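Local coordinates for protein luciferase-like enzymeAMP-CoA-ligase (Zophobas atratus, PDB 4W8O) that probably activates carboxylic acids with ATP as acyl-adenylates and passes them to coenzyme A, as ligases related to beetle luciferases do, at residues A[181-186]-A[200-205]; A[95-100]-A[229-234]; A[254-259]-A[275-280]; A[243-248]-A[262-267]. All coordinates share one frame; numbering follows the deposited sequence.

Contact 1. Residues A[181-186]-A[200-205]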
loop_
_atom_site.group_PDB
_atom_site.type_symbol
_atom_site.label_atom_id
_atom_site.label_comp_id
_atom_site.label_asym_id
_atom_site.label_seq_id
_atom_site.Cartn_x
_atom_site.Cartn_y
_atom_site.Cartn_z
ATOM N N VAL A 181 -1.699 3.290 -10.890
ATOM C CA VAL A 181 -1.391 2.075 -10.130
ATOM C C VAL A 181 -2.601 1.135 -10.178
ATOM O O VAL A 181 -3.752 1.603 -10.123
ATOM C CB VAL A 181 -1.103 2.397 -8.641
ATOM C CG1 VAL A 181 -0.683 1.152 -7.883
ATOM C CG2 VAL A 181 -0.035 3.467 -8.497
ATOM N N MET A 182 -2.341 -0.176 -10.250
ATOM C CA MET A 182 -3.402 -1.187 -10.201
ATOM C C MET A 182 -3.205 -2.182 -9.052
ATOM O O MET A 182 -2.080 -2.440 -8.634
ATOM C CB MET A 182 -3.522 -1.938 -11.534
ATOM C CG MET A 182 -4.021 -1.078 -12.687
ATOM S SD MET A 182 -4.328 -1.947 -14.239
ATOM C CE MET A 182 -2.661 -2.367 -14.712
ATOM N N PHE A 183 -4.323 -2.688 -8.529
ATOM C CA PHE A 183 -4.349 -3.780 -7.556
ATOM C C PHE A 183 -5.400 -4.786 -8.031
ATOM O O PHE A 183 -6.024 -4.599 -9.083
ATOM C CB PHE A 183 -4.669 -3.269 -6.144
ATOM C CG PHE A 183 -3.647 -2.306 -5.606
ATOM C CD1 PHE A 183 -2.498 -2.764 -4.994
ATOM C CD2 PHE A 183 -3.833 -0.931 -5.727
ATOM C CE1 PHE A 183 -1.542 -1.879 -4.506
ATOM C CE2 PHE A 183 -2.881 -0.045 -5.254
ATOM C CZ PHE A 183 -1.734 -0.520 -4.637
ATOM N N PHE A 184 -5.582 -5.863 -7.283
ATOM C CA PHE A 184 -6.494 -6.917 -7.693
ATOM C C PHE A 184 -7.584 -7.155 -6.665
ATOM O O PHE A 184 -7.306 -7.257 -5.475
ATOM C CB PHE A 184 -5.709 -8.188 -7.955
ATOM C CG PHE A 184 -4.724 -8.047 -9.073
ATOM C CD1 PHE A 184 -5.157 -8.006 -10.385
ATOM C CD2 PHE A 184 -3.368 -7.925 -8.814
ATOM C CE1 PHE A 184 -4.254 -7.870 -11.426
ATOM C CE2 PHE A 184 -2.460 -7.784 -9.848
ATOM C CZ PHE A 184 -2.902 -7.765 -11.157
ATOM N N SER A 185 -8.822 -7.229 -7.147
ATOM C CA SER A 185 -9.983 -7.399 -6.304
ATOM C C SER A 185 -9.976 -8.770 -5.662
ATOM O O SER A 185 -9.307 -9.680 -6.141
ATOM C CB SER A 185 -11.273 -7.208 -7.109
ATOM O OG SER A 185 -11.485 -8.276 -8.018
ATOM N N SER A 186 -10.738 -8.898 -4.579
ATOM C CA SER A 186 -10.880 -10.149 -3.853
ATOM C C SER A 186 -12.291 -10.241 -3.301
ATOM O O SER A 186 -12.488 -10.319 -2.089
ATOM C CB SER A 186 -9.860 -10.226 -2.712
ATOM O OG SER A 186 -9.975 -9.098 -1.852
ATOM N N ARG A 200 -4.580 10.810 -9.381
ATOM C CA ARG A 200 -5.284 11.563 -8.353
ATOM C C ARG A 200 -5.749 10.668 -7.208
ATOM O O ARG A 200 -5.462 10.959 -6.041
ATOM C CB ARG A 200 -6.454 12.328 -8.960
ATOM C CG ARG A 200 -5.976 13.527 -9.770
ATOM C CD ARG A 200 -7.103 14.370 -10.358
ATOM N NE ARG A 200 -8.087 14.779 -9.366
ATOM C CZ ARG A 200 -9.404 14.599 -9.472
ATOM N NH1 ARG A 200 -9.949 14.020 -10.547
ATOM N NH2 ARG A 200 -10.196 15.019 -8.491
ATOM N N SER A 201 -6.441 9.577 -7.539
ATOM C CA SER A 201 -6.992 8.709 -6.508
ATOM C C SER A 201 -5.900 8.064 -5.657
ATOM O O SER A 201 -6.019 8.029 -4.435
ATOM C CB SER A 201 -7.965 7.675 -7.085
ATOM O OG SER A 201 -7.323 6.568 -7.682
ATOM N N PHE A 202 -4.822 7.589 -6.276
ATOM C CA PHE A 202 -3.759 6.978 -5.489
ATOM C C PHE A 202 -3.068 8.002 -4.598
ATOM O O PHE A 202 -2.772 7.722 -3.434
ATOM C CB PHE A 202 -2.710 6.253 -6.335
ATOM C CG PHE A 202 -1.781 5.413 -5.499
ATOM C CD1 PHE A 202 -2.231 4.234 -4.927
ATOM C CD2 PHE A 202 -0.495 5.834 -5.220
ATOM C CE1 PHE A 202 -1.404 3.464 -4.122
ATOM C CE2 PHE A 202 0.335 5.075 -4.420
ATOM C CZ PHE A 202 -0.120 3.891 -3.863
ATOM N N LEU A 203 -2.806 9.186 -5.138
ATOM C CA LEU A 203 -2.204 10.240 -4.342
ATOM C C LEU A 203 -3.093 10.659 -3.161
ATOM O O LEU A 203 -2.574 11.091 -2.127
ATOM C CB LEU A 203 -1.840 11.442 -5.220
ATOM C CG LEU A 203 -0.568 11.208 -6.047
ATOM C CD1 LEU A 203 -0.343 12.350 -7.021
ATOM C CD2 LEU A 203 0.645 11.034 -5.140
ATOM N N GLN A 204 -4.412 10.515 -3.297
ATOM C CA GLN A 204 -5.303 10.764 -2.157
ATOM C C GLN A 204 -5.291 9.637 -1.135
ATOM O O GLN A 204 -5.468 9.889 0.054
ATOM C CB GLN A 204 -6.728 11.096 -2.604
ATOM C CG GLN A 204 -6.860 12.499 -3.184
ATOM C CD GLN A 204 -6.190 13.573 -2.316
ATOM O OE1 GLN A 204 -6.631 13.846 -1.198
ATOM N NE2 GLN A 204 -5.114 14.173 -2.827
ATOM N N ILE A 205 -5.069 8.398 -1.572
ATOM C CA ILE A 205 -4.843 7.322 -0.607
ATOM C C ILE A 205 -3.642 7.707 0.264
ATOM O O ILE A 205 -3.680 7.576 1.489
ATOM C CB ILE A 205 -4.570 5.960 -1.279
ATOM C CG1 ILE A 205 -5.847 5.450 -1.950
ATOM C CG2 ILE A 205 -4.062 4.958 -0.243
ATOM C CD1 ILE A 205 -5.657 4.238 -2.834
#

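Contact 2. Residues A[95-100]-A[229-234]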
loop_
_atom_site.group_PDB
_atom_site.type_symbol
_atom_site.label_atom_id
_atom_site.label_comp_id
_atom_site.label_asym_id
_atom_site.label_seq_id
_atom_site.Cartn_x
_atom_site.Cartn_y
_atom_site.Cartn_z
ATOM N N ALA A 95 3.521 5.408 -17.035
ATOM C CA ALA A 95 3.050 4.047 -17.297
ATOM C C ALA A 95 2.302 3.496 -16.068
ATOM O O ALA A 95 2.498 3.966 -14.935
ATOM C CB ALA A 95 4.213 3.136 -17.679
ATOM N N LYS A 96 1.436 2.522 -16.312
ATOM C CA LYS A 96 0.650 1.887 -15.260
ATOM C C LYS A 96 1.532 0.844 -14.586
ATOM O O LYS A 96 2.127 0.012 -15.277
ATOM C CB LYS A 96 -0.589 1.201 -15.854
ATOM C CG LYS A 96 -1.651 2.148 -16.399
ATOM C CD LYS A 96 -1.488 2.487 -17.871
ATOM C CE LYS A 96 -2.380 3.658 -18.273
ATOM N NZ LYS A 96 -1.819 4.987 -17.881
ATOM N N VAL A 97 1.620 0.881 -13.263
ATOM C CA VAL A 97 2.423 -0.101 -12.514
ATOM C C VAL A 97 1.551 -1.018 -11.679
ATOM O O VAL A 97 0.552 -0.588 -11.103
ATOM C CB VAL A 97 3.498 0.545 -11.606
ATOM C CG1 VAL A 97 4.462 1.367 -12.442
ATOM C CG2 VAL A 97 2.881 1.401 -10.499
ATOM N N VAL A 98 1.944 -2.289 -11.626
ATOM C CA VAL A 98 1.191 -3.312 -10.917
ATOM C C VAL A 98 2.124 -4.403 -10.392
ATOM O O VAL A 98 3.063 -4.809 -11.067
ATOM C CB VAL A 98 0.076 -3.917 -11.810
ATOM C CG1 VAL A 98 0.647 -4.590 -13.050
ATOM C CG2 VAL A 98 -0.775 -4.899 -11.013
ATOM N N ASN A 99 1.856 -4.875 -9.185
ATOM C CA ASN A 99 2.682 -5.904 -8.560
ATOM C C ASN A 99 1.961 -7.238 -8.428
ATOM O O ASN A 99 0.762 -7.283 -8.138
ATOM C CB ASN A 99 3.156 -5.413 -7.195
ATOM C CG ASN A 99 3.916 -4.106 -7.290
ATOM O OD1 ASN A 99 5.106 -4.105 -7.567
ATOM N ND2 ASN A 99 3.214 -2.974 -7.100
ATOM N N LEU A 100 2.700 -8.323 -8.657
ATOM C CA LEU A 100 2.208 -9.677 -8.431
ATOM C C LEU A 100 2.844 -10.267 -7.178
ATOM O O LEU A 100 3.955 -9.899 -6.813
ATOM C CB LEU A 100 2.541 -10.571 -9.616
ATOM C CG LEU A 100 2.130 -10.058 -10.988
ATOM C CD1 LEU A 100 2.576 -11.057 -12.035
ATOM C CD2 LEU A 100 0.634 -9.808 -11.085
ATOM N N THR A 229 -0.932 -2.033 1.289
ATOM C CA THR A 229 -0.115 -1.483 2.376
ATOM C C THR A 229 1.337 -1.228 1.954
ATOM O O THR A 229 1.927 -0.204 2.316
ATOM C CB THR A 229 -0.135 -2.393 3.605
ATOM O OG1 THR A 229 0.213 -3.727 3.214
ATOM C CG2 THR A 229 -1.515 -2.399 4.233
ATOM N N GLY A 230 1.920 -2.150 1.196
ATOM C CA GLY A 230 3.272 -1.951 0.682
ATOM C C GLY A 230 3.393 -0.669 -0.143
ATOM O O GLY A 230 4.253 0.172 0.116
ATOM N N MET A 231 2.522 -0.531 -1.138
ATOM C CA MET A 231 2.536 0.621 -2.040
ATOM C C MET A 231 2.166 1.911 -1.323
ATOM O O MET A 231 2.777 2.950 -1.574
ATOM C CB MET A 231 1.563 0.402 -3.215
ATOM C CG MET A 231 2.073 -0.564 -4.268
ATOM S SD MET A 231 3.528 0.069 -5.128
ATOM C CE MET A 231 2.849 1.473 -6.009
ATOM N N ALA A 232 1.164 1.849 -0.446
ATOM C CA ALA A 232 0.742 3.030 0.299
ATOM C C ALA A 232 1.835 3.509 1.282
ATOM O O ALA A 232 2.026 4.723 1.458
ATOM C CB ALA A 232 -0.581 2.782 1.014
ATOM N N ILE A 233 2.564 2.573 1.901
ATOM C CA ILE A 233 3.656 2.956 2.810
ATOM C C ILE A 233 4.777 3.639 2.014
ATOM O O ILE A 233 5.274 4.683 2.415
ATOM C CB ILE A 233 4.176 1.771 3.652
ATOM C CG1 ILE A 233 3.146 1.383 4.719
ATOM C CG2 ILE A 233 5.485 2.118 4.347
ATOM C CD1 ILE A 233 3.376 0.015 5.327
ATOM N N LEU A 234 5.143 3.082 0.868
ATOM C CA LEU A 234 6.151 3.719 0.028
ATOM C C LEU A 234 5.746 5.167 -0.305
ATOM O O LEU A 234 6.516 6.100 -0.075
ATOM C CB LEU A 234 6.391 2.904 -1.248
ATOM C CG LEU A 234 7.428 3.458 -2.246
ATOM C CD1 LEU A 234 8.115 2.338 -3.026
ATOM C CD2 LEU A 234 6.828 4.470 -3.220
#

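Contact 3. Residues A[254-259]-A[275-280]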
loop_
_atom_site.group_PDB
_atom_site.type_symbol
_atom_site.label_atom_id
_atom_site.label_comp_id
_atom_site.label_asym_id
_atom_site.label_seq_id
_atom_site.Cartn_x
_atom_site.Cartn_y
_atom_site.Cartn_z
ATOM N N LYS A 254 14.176 -10.562 15.960
ATOM C CA LYS A 254 14.828 -9.734 14.949
ATOM C C LYS A 254 14.095 -8.406 14.769
ATOM O O LYS A 254 14.725 -7.392 14.507
ATOM C CB LYS A 254 14.952 -10.480 13.616
ATOM C CG LYS A 254 15.695 -11.805 13.741
ATOM C CD LYS A 254 16.692 -12.051 12.616
ATOM C CE LYS A 254 17.699 -13.128 13.009
ATOM N NZ LYS A 254 18.881 -13.160 12.100
ATOM N N THR A 255 12.776 -8.413 14.929
ATOM C CA THR A 255 11.998 -7.188 14.817
ATOM C C THR A 255 12.358 -6.225 15.954
ATOM O O THR A 255 12.548 -5.037 15.721
ATOM C CB THR A 255 10.482 -7.464 14.820
ATOM O OG1 THR A 255 10.134 -8.292 13.707
ATOM C CG2 THR A 255 9.696 -6.167 14.729
ATOM N N LEU A 256 12.472 -6.739 17.178
ATOM C CA LEU A 256 12.876 -5.896 18.307
ATOM C C LEU A 256 14.295 -5.365 18.119
ATOM O O LEU A 256 14.569 -4.203 18.413
ATOM C CB LEU A 256 12.743 -6.641 19.636
ATOM C CG LEU A 256 11.327 -7.080 20.036
ATOM C CD1 LEU A 256 11.326 -7.600 21.467
ATOM C CD2 LEU A 256 10.318 -5.952 19.887
ATOM N N GLN A 257 15.188 -6.210 17.609
ATOM C CA GLN A 257 16.550 -5.776 17.276
ATOM C C GLN A 257 16.552 -4.636 16.251
ATOM O O GLN A 257 17.313 -3.671 16.394
ATOM C CB GLN A 257 17.376 -6.945 16.739
ATOM C CG GLN A 257 17.767 -7.962 17.800
ATOM C CD GLN A 257 18.170 -9.307 17.215
ATOM O OE1 GLN A 257 18.444 -9.433 16.021
ATOM N NE2 GLN A 257 18.209 -10.319 18.063
ATOM N N MET A 258 15.715 -4.750 15.222
ATOM C CA MET A 258 15.639 -3.707 14.190
ATOM C C MET A 258 15.107 -2.393 14.756
ATOM O O MET A 258 15.608 -1.328 14.407
ATOM C CB MET A 258 14.792 -4.160 12.992
ATOM C CG MET A 258 15.488 -5.150 12.072
ATOM S SD MET A 258 14.474 -5.645 10.655
ATOM C CE MET A 258 15.263 -7.201 10.221
ATOM N N ILE A 259 14.108 -2.467 15.634
ATOM C CA ILE A 259 13.585 -1.269 16.313
ATOM C C ILE A 259 14.694 -0.557 17.082
ATOM O O ILE A 259 14.808 0.673 17.033
ATOM C CB ILE A 259 12.418 -1.597 17.270
ATOM C CG1 ILE A 259 11.181 -1.998 16.460
ATOM C CG2 ILE A 259 12.088 -0.400 18.154
ATOM C CD1 ILE A 259 10.102 -2.672 17.274
ATOM N N TYR A 275 1.855 -11.670 17.941
ATOM C CA TYR A 275 2.057 -12.689 18.966
ATOM C C TYR A 275 3.511 -13.143 19.041
ATOM O O TYR A 275 3.955 -13.591 20.098
ATOM C CB TYR A 275 1.107 -13.877 18.755
ATOM C CG TYR A 275 -0.323 -13.548 19.134
ATOM C CD1 TYR A 275 -1.203 -13.000 18.210
ATOM C CD2 TYR A 275 -0.783 -13.759 20.430
ATOM C CE1 TYR A 275 -2.502 -12.678 18.563
ATOM C CE2 TYR A 275 -2.079 -13.438 20.790
ATOM C CZ TYR A 275 -2.933 -12.900 19.855
ATOM O OH TYR A 275 -4.223 -12.588 20.221
ATOM N N GLN A 276 4.254 -13.010 17.944
ATOM C CA GLN A 276 5.696 -13.255 17.968
ATOM C C GLN A 276 6.459 -12.180 18.749
ATOM O O GLN A 276 7.511 -12.465 19.324
ATOM C CB GLN A 276 6.255 -13.369 16.554
ATOM C CG GLN A 276 5.761 -14.595 15.809
ATOM C CD GLN A 276 6.548 -14.870 14.537
ATOM O OE1 GLN A 276 7.769 -14.725 14.505
ATOM N NE2 GLN A 276 5.849 -15.280 13.484
ATOM N N LEU A 277 5.931 -10.955 18.776
ATOM C CA LEU A 277 6.551 -9.864 19.536
ATOM C C LEU A 277 6.350 -10.049 21.037
ATOM O O LEU A 277 7.291 -9.938 21.805
ATOM C CB LEU A 277 5.979 -8.504 19.126
ATOM C CG LEU A 277 6.116 -8.129 17.654
ATOM C CD1 LEU A 277 5.326 -6.871 17.350
ATOM C CD2 LEU A 277 7.583 -7.961 17.293
ATOM N N THR A 278 5.114 -10.330 21.437
ATOM C CA THR A 278 4.761 -10.470 22.845
ATOM C C THR A 278 5.314 -11.746 23.497
ATOM O O THR A 278 5.349 -11.842 24.707
ATOM C CB THR A 278 3.238 -10.423 23.034
ATOM O OG1 THR A 278 2.619 -11.326 22.116
ATOM C CG2 THR A 278 2.706 -9.002 22.787
ATOM N N ASN A 279 5.751 -12.714 22.697
ATOM C CA ASN A 279 6.376 -13.920 23.226
ATOM C C ASN A 279 7.904 -13.866 23.237
ATOM O O ASN A 279 8.560 -14.851 23.573
ATOM C CB ASN A 279 5.870 -15.139 22.460
ATOM C CG ASN A 279 4.482 -15.545 22.897
ATOM O OD1 ASN A 279 4.318 -16.249 23.894
ATOM N ND2 ASN A 279 3.475 -15.087 22.173
ATOM N N VAL A 280 8.480 -12.716 22.889
ATOM C CA VAL A 280 9.916 -12.540 23.048
ATOM C C VAL A 280 10.186 -12.435 24.545
ATOM O O VAL A 280 9.605 -11.578 25.214
ATOM C CB VAL A 280 10.445 -11.281 22.332
ATOM C CG1 VAL A 280 11.913 -11.043 22.679
ATOM C CG2 VAL A 280 10.268 -11.409 20.825
#

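Contact 4. Residues A[243-248]-A[262-267]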
loop_
_atom_site.group_PDB
_atom_site.type_symbol
_atom_site.label_atom_id
_atom_site.label_comp_id
_atom_site.label_asym_id
_atom_site.label_seq_id
_atom_site.Cartn_x
_atom_site.Cartn_y
_atom_site.Cartn_z
ATOM N N THR A 243 11.742 7.431 6.227
ATOM C CA THR A 243 12.509 6.257 5.836
ATOM C C THR A 243 11.626 5.018 5.888
ATOM O O THR A 243 10.935 4.790 6.879
ATOM C CB THR A 243 13.717 6.069 6.775
ATOM O OG1 THR A 243 14.562 7.215 6.677
ATOM C CG2 THR A 243 14.515 4.823 6.407
ATOM N N ARG A 244 11.648 4.231 4.812
ATOM C CA ARG A 244 10.962 2.942 4.774
ATOM C C ARG A 244 11.955 1.823 5.079
ATOM O O ARG A 244 13.002 1.718 4.422
ATOM C CB ARG A 244 10.329 2.714 3.402
ATOM C CG ARG A 244 9.413 1.491 3.323
ATOM C CD ARG A 244 8.617 1.460 2.024
ATOM N NE ARG A 244 9.496 1.432 0.851
ATOM C CZ ARG A 244 10.097 0.352 0.360
ATOM N NH1 ARG A 244 9.921 -0.845 0.911
ATOM N NH2 ARG A 244 10.876 0.461 -0.709
ATOM N N VAL A 245 11.629 1.000 6.072
ATOM C CA VAL A 245 12.434 -0.177 6.402
ATOM C C VAL A 245 11.661 -1.458 6.069
ATOM O O VAL A 245 10.465 -1.557 6.321
ATOM C CB VAL A 245 12.853 -0.169 7.886
ATOM C CG1 VAL A 245 13.917 -1.231 8.154
ATOM C CG2 VAL A 245 13.363 1.215 8.285
ATOM N N PHE A 246 12.342 -2.425 5.472
ATOM C CA PHE A 246 11.714 -3.700 5.158
ATOM C C PHE A 246 12.573 -4.874 5.614
ATOM O O PHE A 246 13.783 -4.750 5.801
ATOM C CB PHE A 246 11.393 -3.806 3.655
ATOM C CG PHE A 246 12.596 -3.676 2.762
ATOM C CD1 PHE A 246 13.359 -4.787 2.441
ATOM C CD2 PHE A 246 12.967 -2.440 2.249
ATOM C CE1 PHE A 246 14.472 -4.670 1.627
ATOM C CE2 PHE A 246 14.077 -2.315 1.433
ATOM C CZ PHE A 246 14.835 -3.433 1.127
ATOM N N ALA A 247 11.911 -6.006 5.811
ATOM C CA ALA A 247 12.563 -7.268 6.090
ATOM C C ALA A 247 11.712 -8.374 5.466
ATOM O O ALA A 247 10.484 -8.247 5.345
ATOM C CB ALA A 247 12.718 -7.466 7.587
ATOM N N ARG A 248 12.373 -9.451 5.061
ATOM C CA ARG A 248 11.720 -10.499 4.300
ATOM C C ARG A 248 10.688 -11.247 5.131
ATOM O O ARG A 248 9.592 -11.523 4.659
ATOM C CB ARG A 248 12.749 -11.492 3.760
ATOM C CG ARG A 248 12.312 -12.107 2.449
ATOM C CD ARG A 248 12.664 -11.191 1.286
ATOM N NE ARG A 248 14.062 -11.352 0.875
ATOM C CZ ARG A 248 14.526 -12.387 0.177
ATOM N NH1 ARG A 248 15.815 -12.445 -0.142
ATOM N NH2 ARG A 248 13.712 -13.371 -0.200
ATOM N N TYR A 262 17.741 0.585 14.186
ATOM C CA TYR A 262 17.439 1.697 13.280
ATOM C C TYR A 262 16.629 2.801 13.958
ATOM O O TYR A 262 16.305 3.801 13.324
ATOM C CB TYR A 262 16.717 1.178 12.028
ATOM C CG TYR A 262 17.524 0.130 11.293
ATOM C CD1 TYR A 262 18.718 0.466 10.668
ATOM C CD2 TYR A 262 17.109 -1.199 11.246
ATOM C CE1 TYR A 262 19.476 -0.484 10.003
ATOM C CE2 TYR A 262 17.861 -2.160 10.585
ATOM C CZ TYR A 262 19.044 -1.798 9.969
ATOM O OH TYR A 262 19.802 -2.738 9.312
ATOM N N LYS A 263 16.321 2.624 15.243
ATOM C CA LYS A 263 15.522 3.587 15.998
ATOM C C LYS A 263 14.183 3.820 15.315
ATOM O O LYS A 263 13.793 4.953 15.051
ATOM C CB LYS A 263 16.279 4.906 16.172
ATOM C CG LYS A 263 17.670 4.736 16.759
ATOM C CD LYS A 263 18.321 6.083 17.019
ATOM C CE LYS A 263 19.825 5.949 17.190
ATOM N NZ LYS A 263 20.183 5.127 18.378
ATOM N N LEU A 264 13.483 2.727 15.036
ATOM C CA LEU A 264 12.207 2.789 14.343
ATOM C C LEU A 264 11.171 3.495 15.200
ATOM O O LEU A 264 11.149 3.340 16.419
ATOM C CB LEU A 264 11.694 1.382 14.004
ATOM C CG LEU A 264 12.574 0.493 13.125
ATOM C CD1 LEU A 264 11.929 -0.881 12.984
ATOM C CD2 LEU A 264 12.813 1.144 11.765
ATOM N N THR A 265 10.318 4.267 14.543
ATOM C CA THR A 265 9.205 4.940 15.177
ATOM C C THR A 265 7.909 4.187 14.949
ATOM O O THR A 265 6.943 4.402 15.682
ATOM C CB THR A 265 9.010 6.351 14.593
ATOM O OG1 THR A 265 8.695 6.259 13.193
ATOM C CG2 THR A 265 10.257 7.185 14.785
ATOM N N SER A 266 7.872 3.328 13.924
ATOM C CA SER A 266 6.636 2.657 13.549
ATOM C C SER A 266 6.861 1.293 12.922
ATOM O O SER A 266 7.957 0.959 12.472
ATOM C CB SER A 266 5.835 3.504 12.556
ATOM O OG SER A 266 6.318 4.830 12.485
ATOM N N LEU A 267 5.782 0.529 12.860
ATOM C CA LEU A 267 5.788 -0.765 12.227
ATOM C C LEU A 267 4.367 -1.094 11.796
ATOM O O LEU A 267 3.425 -0.884 12.566
ATOM C CB LEU A 267 6.323 -1.802 13.221
ATOM C CG LEU A 267 5.819 -3.237 13.177
ATOM C CD1 LEU A 267 6.334 -3.927 11.925
ATOM C CD2 LEU A 267 6.289 -3.963 14.429
#

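Contact 1. Residues A[181-186]-A[200-205]
Phe202, which buries the most surface of any residue in this contact, reaches from helix 199-211 to meet Val181 and Phe183 of strand 179-184. The Val181 methyl CG2 stands over one face of the Phe202 ring in a CH-pi contact, 4.1 Å from the ring centroid and 15° off the ring normal. It leans toward the ring's inner rim, where CG2 of Val181 is 4.0 Å from CG of Phe202. Two residues along the strand, Phe183 turns its ring edge to the same aromatic: CE2 of Phe183 lies 4.0 Å from CE1 of Phe202, with that carbon near the plane of the Phe183 ring. The two side chains run across each other at about a right angle. With CG opposite its backbone N (chi1 -169°), the Phe202 ring is carried off the helix toward the strand. Helix 228-239 adds Met231, which touches all three residues, and Phe20 packs edge-to-face on Phe202. The strand runs on into Ser185 and Ser186, which open the Ser/Thr/Gly-rich signature loop of the ANL family. Carbon meets carbon throughout: between these two segments the hold is apolar packing, without a hydrogen bond, just before that loop.

Contact 2. Residues A[95-100]-A[229-234]
The thioether of Met231 (helix 228-239) passes obliquely by the amide of Asn99 (strand 96-99). The Asn99 nitrogen ND2 lies 3.6 Å from SD of Met231 and 3.9 Å from its CG, a close approach of amide nitrogen to sulfur. Both side chains start the same way, with CG beside the backbone N and opposite the carbonyl carbon. Beyond that point Met231 bends twice (chi2 and chi3 both -66°), turning its terminal methyl toward the earlier part of the strand. There CE of Met231 comes within 4.5 Å of CG2 of Val97, a looser apolar touch. Val97 and Asn99 both direct their CB toward the helix and the intervening Val98 directs its own away, so one methionine spans two side chains on the same sheet face. Leu87 of helix 85-92 touches both Val97 and Asn99, and Met225 from a loop touches both Asn99 and Met231. Strand 96-99 lies between strands 72-76 and 179-184 of one mixed sheet, the latter continuing the surface under the same helix. Helix 228-239 connects parallel strands 218-221 and 243-246 of the other mixed sheet, so the contact lies where a helix joins the two sheets.

Contact 3. Residues A[254-259]-A[275-280]
Leu277 and Val280 carry this contact, facing Thr255 and Leu256 of helix 252-262 across a buried apolar seam. The segment 275-280 begins with Tyr275, whose carbonyl oxygen works within the turn: it accepts a short, nearly straight bond from the Asn279 side chain, ND2 to O 2.6 Å with an N-H...O angle of 179°. Next in line to meet the helix is Leu277. Its CB does not aim straight at helix 252-262, but the second branch of the leucine fork, CD2, comes to 3.8 Å from CG2 of Thr255, the two side chains crossing at about a right angle. The same Leu277 methyl lies 4.3 Å from CD2 of Leu256, a longer contact. Thr278 turns its CB away and meets helix 303-312. Asn279 closes the turn by the bond already named, with the acceptor lying in its amide plane. Val280 then swings back to the partner helix: its CG1 meets CD1 of Leu256 at 3.7 Å, the two side chains reaching toward each other tip to tip. A backbone bond from Val280 N to Leu277 O keeps both apolar residues on one tight bend. Thr255 faces the seam with its methyl while its hydroxyl bonds to the backbone oxygen of Glu251. The short, weakly bonded helix 274-278 thus lies between helix 252-262 and helix 303-312, where Leu277 also touches Leu312.

Contact 4. Residues A[243-248]-A[262-267]
Val245 and Leu264 mark the closest backbone approach, their CA atoms 8.5 Å apart, too far for direct strand pairing. Strand 243-246 and strand 266-268 are both parallel to strand 218-221, which lies between them in the sheet, and helix 252-262 joins the two in a beta-alpha-beta crossover. Lys263, the first residue past the helix to leave helical angles, has a positive phi (56°) and turns the chain out of the helix into the extended Leu264. From there Leu264 reaches the strand with one branch of its fork: CD2 of Leu264 is 3.5 Å from CG2 of Val245, a close methyl-to-methyl contact, and 4.1 Å from CB of Val245. The two side chains pass each other at a slant. Val245 uses its second methyl on Tyr262, where CG1 of Val245 lies a loose 4.4 Å from ring carbon CD2 of Tyr262. One branched residue therefore touches both a leucine and a tyrosine, while the tyrosine hydroxyl bonds to Asp43. Polar groups gather farther along: the Thr265 hydroxyl OG1 donates to OG of Ser266 at 2.9 Å, and both hydroxyls have further bonds, Thr265 with the backbone N of Ser218, at the start of strand 218-221, and Ser266 with the backbone O of Asp215, just before it. Since no hydrogen bond links the segments, they meet by apolar packing of methyls and a tyrosine ring carbon over the intervening strand.

Overall arrangement
Contacts 1 and 2 adjoin in one core, their centres 8 Å apart, with Met231 touching residues of both: strands 179-184 and 96-99 are neighbours in one sheet, and Met182 N lies 3.0 Å from Val97 O, probably hydrogen-bonded. Their segments also carry residues of the pocket that holds a polyethylene glycol fragment, Ser186 in 181-186 and Thr229 and Ala232 in 229-234, though none of these touches across its contact. Contact 4 belongs to another sheet; the Arg244 side chain packs on Leu234 and Ile233 of contact 2, with centres about 18 Å apart. Contacts 3 and 4 interlock through helix 252-262, their centres 13 Å apart. Contact 3, centred about 31 Å from contact 1, is remote from that core.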